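Local coordinates for protein methionyl-tRNA formyltransferase (Clostridium thermocellum, PDB 1ZGH) that probably transfers a formyl group from 10-formyltetrahydrofolate to the methionine carried by initiator tRNA, at residues 39-44 against 159-164. Numbering follows the deposited sequence.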
loop_
_atom_site.group_PDB
_atom_site.type_symbol
_atom_site.label_atom_id
_atom_site.label_comp_id
_atom_site.label_asym_id
_atom_site.label_seq_id
_atom_site.Cartn_x
_atom_site.Cartn_y
_atom_site.Cartn_z
ATOM N N LYS A 39 6.902 6.494 0.218
ATOM C CA LYS A 39 5.836 7.503 0.061
ATOM C C LYS A 39 5.911 8.530 1.153
ATOM O O LYS A 39 6.106 8.204 2.328
ATOM C CB LYS A 39 4.434 6.926 -0.036
ATOM C CG LYS A 39 4.273 5.838 -1.094
ATOM C CD LYS A 39 4.583 6.315 -2.555
ATOM C CE LYS A 39 4.039 5.308 -3.541
ATOM N NZ LYS A 39 4.315 5.650 -4.978
ATOM N N SER A 40 5.785 9.791 0.760
ATOM C CA SER A 40 5.988 10.897 1.668
ATOM C C SER A 40 5.137 10.783 2.942
ATOM O O SER A 40 5.607 11.074 4.038
ATOM C CB SER A 40 5.700 12.232 0.931
ATOM O OG SER A 40 4.350 12.312 0.506
ATOM N N TRP A 41 3.870 10.382 2.811
ATOM C CA TRP A 41 2.969 10.380 3.993
ATOM C C TRP A 41 3.406 9.291 5.005
ATOM O O TRP A 41 3.342 9.488 6.211
ATOM C CB TRP A 41 1.491 10.238 3.578
ATOM C CG TRP A 41 1.217 9.053 2.684
ATOM C CD1 TRP A 41 0.968 7.783 3.072
ATOM C CD2 TRP A 41 1.228 9.039 1.251
ATOM N NE1 TRP A 41 0.786 6.968 1.974
ATOM C CE2 TRP A 41 0.973 7.712 0.842
ATOM C CE3 TRP A 41 1.403 10.023 0.277
ATOM C CZ2 TRP A 41 0.855 7.361 -0.499
ATOM C CZ3 TRP A 41 1.338 9.668 -1.042
ATOM C CH2 TRP A 41 1.059 8.353 -1.421
ATOM N N ASN A 42 3.878 8.152 4.499
ATOM C CA ASN A 42 4.324 7.061 5.370
ATOM C C ASN A 42 5.597 7.443 6.097
ATOM O O ASN A 42 5.762 7.152 7.267
ATOM C CB ASN A 42 4.593 5.783 4.568
ATOM C CG ASN A 42 3.310 5.115 4.068
ATOM O OD1 ASN A 42 2.357 4.977 4.816
ATOM N ND2 ASN A 42 3.303 4.722 2.807
ATOM N N ILE A 43 6.514 8.091 5.387
ATOM C CA ILE A 43 7.765 8.541 5.989
ATOM C C ILE A 43 7.515 9.579 7.088
ATOM O O ILE A 43 8.134 9.535 8.157
ATOM C CB ILE A 43 8.718 9.093 4.908
ATOM C CG1 ILE A 43 9.104 7.974 3.929
ATOM C CG2 ILE A 43 9.977 9.710 5.567
ATOM C CD1 ILE A 43 9.811 8.501 2.665
ATOM N N LYS A 44 6.647 10.542 6.794
ATOM C CA LYS A 44 6.244 11.541 7.769
ATOM C C LYS A 44 5.671 10.841 9.001
ATOM O O LYS A 44 6.008 11.200 10.103
ATOM C CB LYS A 44 5.214 12.528 7.185
ATOM C CG LYS A 44 4.517 13.460 8.247
ATOM C CD LYS A 44 3.403 14.392 7.654
ATOM C CE LYS A 44 2.216 13.661 6.970
ATOM N NZ LYS A 44 1.326 12.827 7.857
ATOM N N ILE A 159 -6.702 7.630 -0.082
ATOM C CA ILE A 159 -6.937 6.293 0.462
ATOM C C ILE A 159 -5.660 5.766 1.133
ATOM O O ILE A 159 -5.723 5.208 2.213
ATOM C CB ILE A 159 -7.400 5.313 -0.675
ATOM C CG1 ILE A 159 -8.808 5.716 -1.176
ATOM C CG2 ILE A 159 -7.359 3.845 -0.182
ATOM C CD1 ILE A 159 -9.146 5.124 -2.541
ATOM N N PHE A 160 -4.518 5.951 0.490
ATOM C CA PHE A 160 -3.233 5.523 1.084
ATOM C C PHE A 160 -2.927 6.288 2.372
ATOM O O PHE A 160 -2.428 5.706 3.346
ATOM C CB PHE A 160 -2.074 5.623 0.080
ATOM C CG PHE A 160 -2.114 4.623 -1.012
ATOM C CD1 PHE A 160 -2.378 3.280 -0.760
ATOM C CD2 PHE A 160 -1.785 4.997 -2.308
ATOM C CE1 PHE A 160 -2.369 2.367 -1.783
ATOM C CE2 PHE A 160 -1.780 4.080 -3.313
ATOM C CZ PHE A 160 -2.051 2.757 -3.043
HETATM N N MSE A 161 -3.252 7.578 2.417
HETATM C CA MSE A 161 -3.069 8.331 3.663
HETATM C C MSE A 161 -4.041 7.890 4.773
HETATM O O MSE A 161 -3.691 7.855 5.937
HETATM C CB MSE A 161 -3.163 9.854 3.422
HETATM C CG MSE A 161 -2.051 10.345 2.504
HETATM SE SE MSE A 161 -2.149 12.307 2.299
HETATM C CE MSE A 161 -3.687 12.488 1.525
ATOM N N ARG A 162 -5.268 7.560 4.395
ATOM C CA ARG A 162 -6.260 7.021 5.323
ATOM C C ARG A 162 -5.777 5.666 5.901
ATOM O O ARG A 162 -5.846 5.440 7.113
ATOM C CB ARG A 162 -7.592 6.866 4.562
ATOM C CG ARG A 162 -8.787 6.383 5.365
ATOM C CD ARG A 162 -10.041 6.251 4.424
ATOM N NE ARG A 162 -10.319 7.477 3.671
ATOM C CZ ARG A 162 -10.735 7.555 2.416
ATOM N NH1 ARG A 162 -11.016 6.459 1.731
ATOM N NH2 ARG A 162 -10.914 8.756 1.850
ATOM N N ALA A 163 -5.233 4.812 5.040
ATOM C CA ALA A 163 -4.696 3.518 5.452
ATOM C C ALA A 163 -3.492 3.689 6.377
ATOM O O ALA A 163 -3.381 3.012 7.414
ATOM C CB ALA A 163 -4.308 2.732 4.240
ATOM N N SER A 164 -2.600 4.601 5.991
ATOM C CA SER A 164 -1.372 4.882 6.739
ATOM C C SER A 164 -1.712 5.316 8.161
ATOM O O SER A 164 -1.084 4.854 9.137
ATOM C CB SER A 164 -0.531 5.941 6.020
ATOM O OG SER A 164 0.750 6.072 6.619
#
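Trp41 and Asn42, in the first turn of one helix, face Phe160, Met161 and Ser164 of another that runs nearly parallel to it, the segment axes 9.7 Å apart and inclined by 20°. The broad indole of Trp41 bridges this gap. Its CG lies between the backbone N and the carbonyl carbon (chi1 53°), which swings the ring across to the partner helix. The unbranched chain of Met161 can lay its CG over one face, 3.9 Å from the centroid of the five-membered ring in a CH-pi contact, while the selenium of this selenomethionine stays oblique and more distant. Lys39 CB lies over the opposite face, toward its rim. Phe160 packs its CB obliquely against Trp41 CZ2 at 3.5 Å, and its ring leads away to meet Tyr223. Both helices flank the central mixed sheet of the formyltransferase domain; helix 40-52 follows the strand 31-36 in its Rossmann-like part. At the indole edge, small Ser164 brings up its CB and donates from OG to Asn42 OD1 over 2.7 Å, at a C=O...O angle of 148° and somewhat out of the carbonyl plane. An amide suits this buried place because OD1 accepts from Ser164 while ND2 bonds to Thr38 O. Asn45 ND2 gives Ser164 OG a second bond.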